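Local coordinates for spindle assembly abnormal protein 6 (Caenorhabditis elegans, PDB 4G79) that forms the central scaffold of centrioles, ensuring their ninefold symmetry, and is required for centrosome biogenesis and duplication, at residues S5-L19 with K30-R44. Numbering follows the deposited sequence.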
loop_
_atom_site.group_PDB
_atom_site.type_symbol
_atom_site.label_atom_id
_atom_site.label_comp_id
_atom_site.label_asym_id
_atom_site.label_seq_id
_atom_site.Cartn_x
_atom_site.Cartn_y
_atom_site.Cartn_z
ATOM N N SER A 5 33.829 -5.693 6.754
ATOM C CA SER A 5 33.091 -6.008 5.532
ATOM C C SER A 5 32.038 -4.936 5.227
ATOM O O SER A 5 31.422 -4.961 4.157
ATOM C CB SER A 5 32.400 -7.360 5.685
ATOM O OG SER A 5 31.237 -7.256 6.496
ATOM N N LYS A 6 31.814 -4.024 6.176
ATOM C CA LYS A 6 30.775 -2.990 6.084
ATOM C C LYS A 6 31.030 -1.965 4.964
ATOM O O LYS A 6 32.090 -1.346 4.898
ATOM C CB LYS A 6 30.608 -2.270 7.430
ATOM C CG LYS A 6 29.200 -1.706 7.647
ATOM C CD LYS A 6 29.073 -1.006 9.015
ATOM C CE LYS A 6 27.637 -0.983 9.493
ATOM N NZ LYS A 6 27.430 -0.080 10.656
ATOM N N ILE A 7 30.025 -1.790 4.094
ATOM C CA ILE A 7 30.036 -0.823 2.999
ATOM C C ILE A 7 28.869 0.157 3.228
ATOM O O ILE A 7 27.705 -0.261 3.186
ATOM C CB ILE A 7 29.951 -1.490 1.598
ATOM C CG1 ILE A 7 31.167 -2.428 1.337
ATOM C CG2 ILE A 7 29.804 -0.429 0.490
ATOM C CD1 ILE A 7 30.848 -3.645 0.423
ATOM N N ALA A 8 29.187 1.447 3.422
ATOM C CA ALA A 8 28.181 2.489 3.624
ATOM C C ALA A 8 27.469 2.751 2.305
ATOM O O ALA A 8 28.127 2.882 1.269
ATOM C CB ALA A 8 28.830 3.762 4.153
ATOM N N LEU A 9 26.126 2.745 2.314
ATOM C CA LEU A 9 25.363 2.945 1.087
ATOM C C LEU A 9 24.612 4.251 1.112
ATOM O O LEU A 9 24.376 4.839 0.069
ATOM C CB LEU A 9 24.373 1.795 0.843
ATOM C CG LEU A 9 24.939 0.356 0.727
ATOM C CD1 LEU A 9 23.795 -0.636 0.672
ATOM C CD2 LEU A 9 25.795 0.178 -0.524
ATOM N N PHE A 10 24.250 4.720 2.313
ATOM C CA PHE A 10 23.471 5.926 2.515
ATOM C C PHE A 10 23.707 6.423 3.920
ATOM O O PHE A 10 23.733 5.625 4.857
ATOM C CB PHE A 10 21.973 5.605 2.288
ATOM C CG PHE A 10 21.000 6.766 2.432
ATOM C CD1 PHE A 10 20.453 7.085 3.668
ATOM C CD2 PHE A 10 20.538 7.451 1.315
ATOM C CE1 PHE A 10 19.533 8.136 3.803
ATOM C CE2 PHE A 10 19.573 8.473 1.438
ATOM C CZ PHE A 10 19.083 8.811 2.686
ATOM N N ASP A 11 23.879 7.741 4.064
ATOM C CA ASP A 11 24.055 8.401 5.361
ATOM C C ASP A 11 23.548 9.817 5.244
ATOM O O ASP A 11 24.267 10.687 4.768
ATOM C CB ASP A 11 25.523 8.372 5.814
ATOM C CG ASP A 11 25.760 8.813 7.250
ATOM O OD1 ASP A 11 24.870 9.475 7.826
ATOM O OD2 ASP A 11 26.816 8.463 7.805
ATOM N N GLN A 12 22.291 10.048 5.627
ATOM C CA GLN A 12 21.726 11.389 5.541
ATOM C C GLN A 12 20.877 11.724 6.730
ATOM O O GLN A 12 20.250 10.843 7.303
ATOM C CB GLN A 12 20.835 11.523 4.288
ATOM C CG GLN A 12 21.503 11.197 2.945
ATOM C CD GLN A 12 22.371 12.296 2.414
ATOM O OE1 GLN A 12 22.241 13.470 2.787
ATOM N NE2 GLN A 12 23.259 11.934 1.498
ATOM N N THR A 13 20.794 13.022 7.049
ATOM C CA THR A 13 19.874 13.540 8.029
ATOM C C THR A 13 18.583 13.819 7.270
ATOM O O THR A 13 18.598 14.502 6.238
ATOM C CB THR A 13 20.447 14.777 8.733
ATOM O OG1 THR A 13 21.619 14.384 9.456
ATOM C CG2 THR A 13 19.437 15.398 9.676
ATOM N N LEU A 14 17.478 13.270 7.753
ATOM C CA LEU A 14 16.189 13.443 7.118
ATOM C C LEU A 14 15.193 13.957 8.122
ATOM O O LEU A 14 15.422 13.798 9.321
ATOM C CB LEU A 14 15.697 12.080 6.573
ATOM C CG LEU A 14 16.578 11.356 5.525
ATOM C CD1 LEU A 14 16.124 9.916 5.332
ATOM C CD2 LEU A 14 16.601 12.119 4.198
ATOM N N ILE A 15 14.070 14.525 7.640
ATOM C CA ILE A 15 12.981 14.969 8.503
ATOM C C ILE A 15 12.019 13.813 8.618
ATOM O O ILE A 15 11.618 13.264 7.602
ATOM C CB ILE A 15 12.258 16.272 7.991
ATOM C CG1 ILE A 15 13.213 17.458 7.672
ATOM C CG2 ILE A 15 11.095 16.688 8.893
ATOM C CD1 ILE A 15 14.300 17.775 8.607
ATOM N N ALA A 16 11.632 13.446 9.831
ATOM C CA ALA A 16 10.668 12.381 10.091
ATOM C C ALA A 16 9.569 12.821 11.032
ATOM O O ALA A 16 9.771 13.743 11.835
ATOM C CB ALA A 16 11.375 11.186 10.694
ATOM N N SER A 17 8.423 12.128 10.997
ATOM C CA SER A 17 7.391 12.388 11.997
ATOM C C SER A 17 7.602 11.362 13.095
ATOM O O SER A 17 7.622 10.163 12.821
ATOM C CB SER A 17 5.983 12.300 11.413
ATOM O OG SER A 17 5.695 13.419 10.587
ATOM N N LEU A 18 7.816 11.815 14.319
ATOM C CA LEU A 18 8.012 10.881 15.422
ATOM C C LEU A 18 6.749 10.825 16.252
ATOM O O LEU A 18 6.271 11.865 16.744
ATOM C CB LEU A 18 9.237 11.271 16.271
ATOM C CG LEU A 18 9.543 10.421 17.535
ATOM C CD1 LEU A 18 9.969 9.020 17.187
ATOM C CD2 LEU A 18 10.654 11.060 18.366
ATOM N N LEU A 19 6.198 9.618 16.387
ATOM C CA LEU A 19 5.001 9.377 17.192
ATOM C C LEU A 19 5.406 8.579 18.411
ATOM O O LEU A 19 6.095 7.567 18.279
ATOM C CB LEU A 19 3.899 8.637 16.403
ATOM C CG LEU A 19 3.662 9.030 14.925
ATOM C CD1 LEU A 19 2.732 8.054 14.248
ATOM C CD2 LEU A 19 3.104 10.434 14.801
ATOM N N LYS A 30 1.838 11.522 21.013
ATOM C CA LYS A 30 2.253 12.902 20.804
ATOM C C LYS A 30 3.124 12.877 19.550
ATOM O O LYS A 30 3.873 11.923 19.340
ATOM C CB LYS A 30 2.935 13.554 22.018
ATOM C CG LYS A 30 4.143 12.844 22.595
ATOM C CD LYS A 30 4.742 13.681 23.712
ATOM C CE LYS A 30 5.856 12.957 24.423
ATOM N NZ LYS A 30 6.526 13.824 25.428
ATOM N N ALA A 31 2.965 13.865 18.684
ATOM C CA ALA A 31 3.674 13.869 17.419
ATOM C C ALA A 31 4.532 15.087 17.241
ATOM O O ALA A 31 4.085 16.206 17.462
ATOM C CB ALA A 31 2.679 13.778 16.265
ATOM N N TYR A 32 5.743 14.869 16.776
ATOM C CA TYR A 32 6.689 15.914 16.445
ATOM C C TYR A 32 7.442 15.594 15.197
ATOM O O TYR A 32 7.881 14.451 15.024
ATOM C CB TYR A 32 7.722 16.105 17.564
ATOM C CG TYR A 32 7.146 16.587 18.875
ATOM C CD1 TYR A 32 6.596 17.858 18.990
ATOM C CD2 TYR A 32 7.205 15.794 20.015
ATOM C CE1 TYR A 32 6.102 18.321 20.204
ATOM C CE2 TYR A 32 6.694 16.241 21.233
ATOM C CZ TYR A 32 6.174 17.515 21.330
ATOM O OH TYR A 32 5.681 17.962 22.531
ATOM N N LYS A 33 7.727 16.622 14.385
ATOM C CA LYS A 33 8.678 16.459 13.277
ATOM C C LYS A 33 10.045 16.511 13.920
ATOM O O LYS A 33 10.248 17.294 14.860
ATOM C CB LYS A 33 8.528 17.570 12.219
ATOM C CG LYS A 33 7.176 17.613 11.515
ATOM C CD LYS A 33 7.116 16.600 10.394
ATOM C CE LYS A 33 5.822 16.672 9.614
ATOM N NZ LYS A 33 5.833 17.795 8.645
ATOM N N THR A 34 10.960 15.662 13.476
ATOM C CA THR A 34 12.316 15.621 14.033
ATOM C C THR A 34 13.324 15.260 12.949
ATOM O O THR A 34 13.005 14.482 12.041
ATOM C CB THR A 34 12.415 14.613 15.216
ATOM O OG1 THR A 34 13.764 14.627 15.725
ATOM C CG2 THR A 34 12.062 13.156 14.813
ATOM N N LYS A 35 14.516 15.848 13.028
ATOM C CA LYS A 35 15.612 15.443 12.159
ATOM C C LYS A 35 16.128 14.122 12.711
ATOM O O LYS A 35 16.303 13.977 13.928
ATOM C CB LYS A 35 16.732 16.493 12.100
ATOM C CG LYS A 35 16.344 17.791 11.410
ATOM C CD LYS A 35 17.491 18.802 11.421
ATOM C CE LYS A 35 17.044 20.203 11.052
ATOM N NZ LYS A 35 16.338 20.887 12.173
ATOM N N VAL A 36 16.354 13.161 11.829
ATOM C CA VAL A 36 16.856 11.825 12.197
ATOM C C VAL A 36 17.993 11.463 11.248
ATOM O O VAL A 36 17.926 11.791 10.065
ATOM C CB VAL A 36 15.720 10.752 12.169
ATOM C CG1 VAL A 36 16.258 9.328 12.303
ATOM C CG2 VAL A 36 14.678 11.008 13.237
ATOM N N LYS A 37 19.035 10.793 11.754
ATOM C CA LYS A 37 20.101 10.357 10.852
ATOM C C LYS A 37 19.802 8.917 10.480
ATOM O O LYS A 37 19.661 8.064 11.356
ATOM C CB LYS A 37 21.511 10.512 11.452
ATOM C CG LYS A 37 22.636 10.006 10.519
ATOM C CD LYS A 37 24.027 10.475 10.967
ATOM C CE LYS A 37 24.383 11.888 10.531
ATOM N NZ LYS A 37 24.466 12.031 9.047
ATOM N N LEU A 38 19.688 8.660 9.178
ATOM C CA LEU A 38 19.443 7.317 8.665
ATOM C C LEU A 38 20.675 6.847 7.940
ATOM O O LEU A 38 21.188 7.547 7.066
ATOM C CB LEU A 38 18.230 7.288 7.717
ATOM C CG LEU A 38 18.016 5.946 6.921
ATOM C CD1 LEU A 38 17.743 4.768 7.877
ATOM C CD2 LEU A 38 16.898 6.080 5.906
ATOM N N LYS A 39 21.144 5.668 8.308
ATOM C CA LYS A 39 22.282 5.015 7.651
ATOM C C LYS A 39 21.838 3.690 7.112
ATOM O O LYS A 39 21.188 2.917 7.830
ATOM C CB LYS A 39 23.463 4.798 8.612
ATOM C CG LYS A 39 23.995 6.061 9.263
ATOM C CD LYS A 39 25.165 5.696 10.214
ATOM C CE LYS A 39 25.794 6.892 10.875
ATOM N NZ LYS A 39 26.828 6.485 11.872
ATOM N N ILE A 40 22.234 3.403 5.867
ATOM C CA ILE A 40 21.976 2.101 5.223
ATOM C C ILE A 40 23.324 1.593 4.786
ATOM O O ILE A 40 24.110 2.348 4.203
ATOM C CB ILE A 40 20.957 2.141 4.055
ATOM C CG1 ILE A 40 19.621 2.823 4.485
ATOM C CG2 ILE A 40 20.697 0.713 3.500
ATOM C CD1 ILE A 40 18.662 3.251 3.174
ATOM N N SER A 41 23.617 0.344 5.131
ATOM C CA SER A 41 24.885 -0.282 4.744
ATOM C C SER A 41 24.684 -1.732 4.396
ATOM O O SER A 41 23.624 -2.289 4.674
ATOM C CB SER A 41 25.877 -0.141 5.904
ATOM O OG SER A 41 25.392 -0.768 7.079
ATOM N N GLU A 42 25.670 -2.344 3.711
ATOM C CA GLU A 42 25.667 -3.766 3.448
ATOM C C GLU A 42 26.855 -4.345 4.186
ATOM O O GLU A 42 27.884 -3.668 4.351
ATOM C CB GLU A 42 25.675 -4.140 1.951
ATOM C CG GLU A 42 26.977 -3.863 1.235
ATOM C CD GLU A 42 26.931 -4.248 -0.222
ATOM O OE1 GLU A 42 26.523 -3.389 -1.030
ATOM O OE2 GLU A 42 27.334 -5.385 -0.565
ATOM N N GLN A 43 26.693 -5.561 4.693
ATOM C CA GLN A 43 27.759 -6.226 5.439
ATOM C C GLN A 43 27.639 -7.712 5.337
ATOM O O GLN A 43 26.602 -8.244 4.966
ATOM C CB GLN A 43 27.762 -5.801 6.933
ATOM C CG GLN A 43 26.504 -6.247 7.710
ATOM C CD GLN A 43 26.421 -5.632 9.086
ATOM O OE1 GLN A 43 26.938 -4.548 9.332
ATOM N NE2 GLN A 43 25.712 -6.279 9.994
ATOM N N ARG A 44 28.714 -8.379 5.707
ATOM C CA ARG A 44 28.772 -9.824 5.711
ATOM C C ARG A 44 28.410 -10.319 7.114
ATOM O O ARG A 44 29.015 -9.871 8.107
ATOM C CB ARG A 44 30.185 -10.270 5.273
ATOM C CG ARG A 44 30.378 -11.751 5.050
ATOM C CD ARG A 44 31.797 -12.051 4.609
ATOM N NE ARG A 44 32.109 -13.483 4.652
ATOM C CZ ARG A 44 32.358 -14.238 3.588
ATOM N NH1 ARG A 44 32.316 -13.715 2.369
ATOM N NH2 ARG A 44 32.650 -15.523 3.731
HETATM O O HOH W 1 6.803 12.293 19.397
#
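D11 and K37 form a salt bridge across an antiparallel beta hairpin, strands 7-21 and 29-44 of the SAS-6 N-terminal globular domain. K37 NZ donates to D11 OD1 at 2.9 Å, on the syn side but 35° out of the carboxylate plane; bends at chi3 and chi4 fold the lysine tail back over that oxygen. K37 CD, 3.4 Å from D11 OD1, confirms that the tail runs along it. A methionine in its place would probably leave the D11 carboxylate without the ammonium group that grips OD1. K39, extended, runs alongside D11, its CE 3.6 Å from D11 OD2.

On the opposite face F10 lies across L38 at about a right angle: F10 CE1 meets L38 CD2 at 3.9 Å, while L38 O sits at the ring edge near its plane. The F10 ring is carried there by a chi1 of -179°, which sets CG opposite the backbone N, and I97, L100 and L101 of helix 92-102 touch the F10 side chain. L14 CD1 continues this apolar row, 4.0 Å from L38 CD2.

Paired backbone bonds join I7 with E42 and recur at alternate residues from F10-I40 to L18-Y32. Beyond the hairpin, S17 and L19 bond strand 106-111 through their backbones. The register slips by one at a classic beta bulge, where I40 O accepts both L9 N, at 2.8 Å, and F10 N, at 3.0 Å.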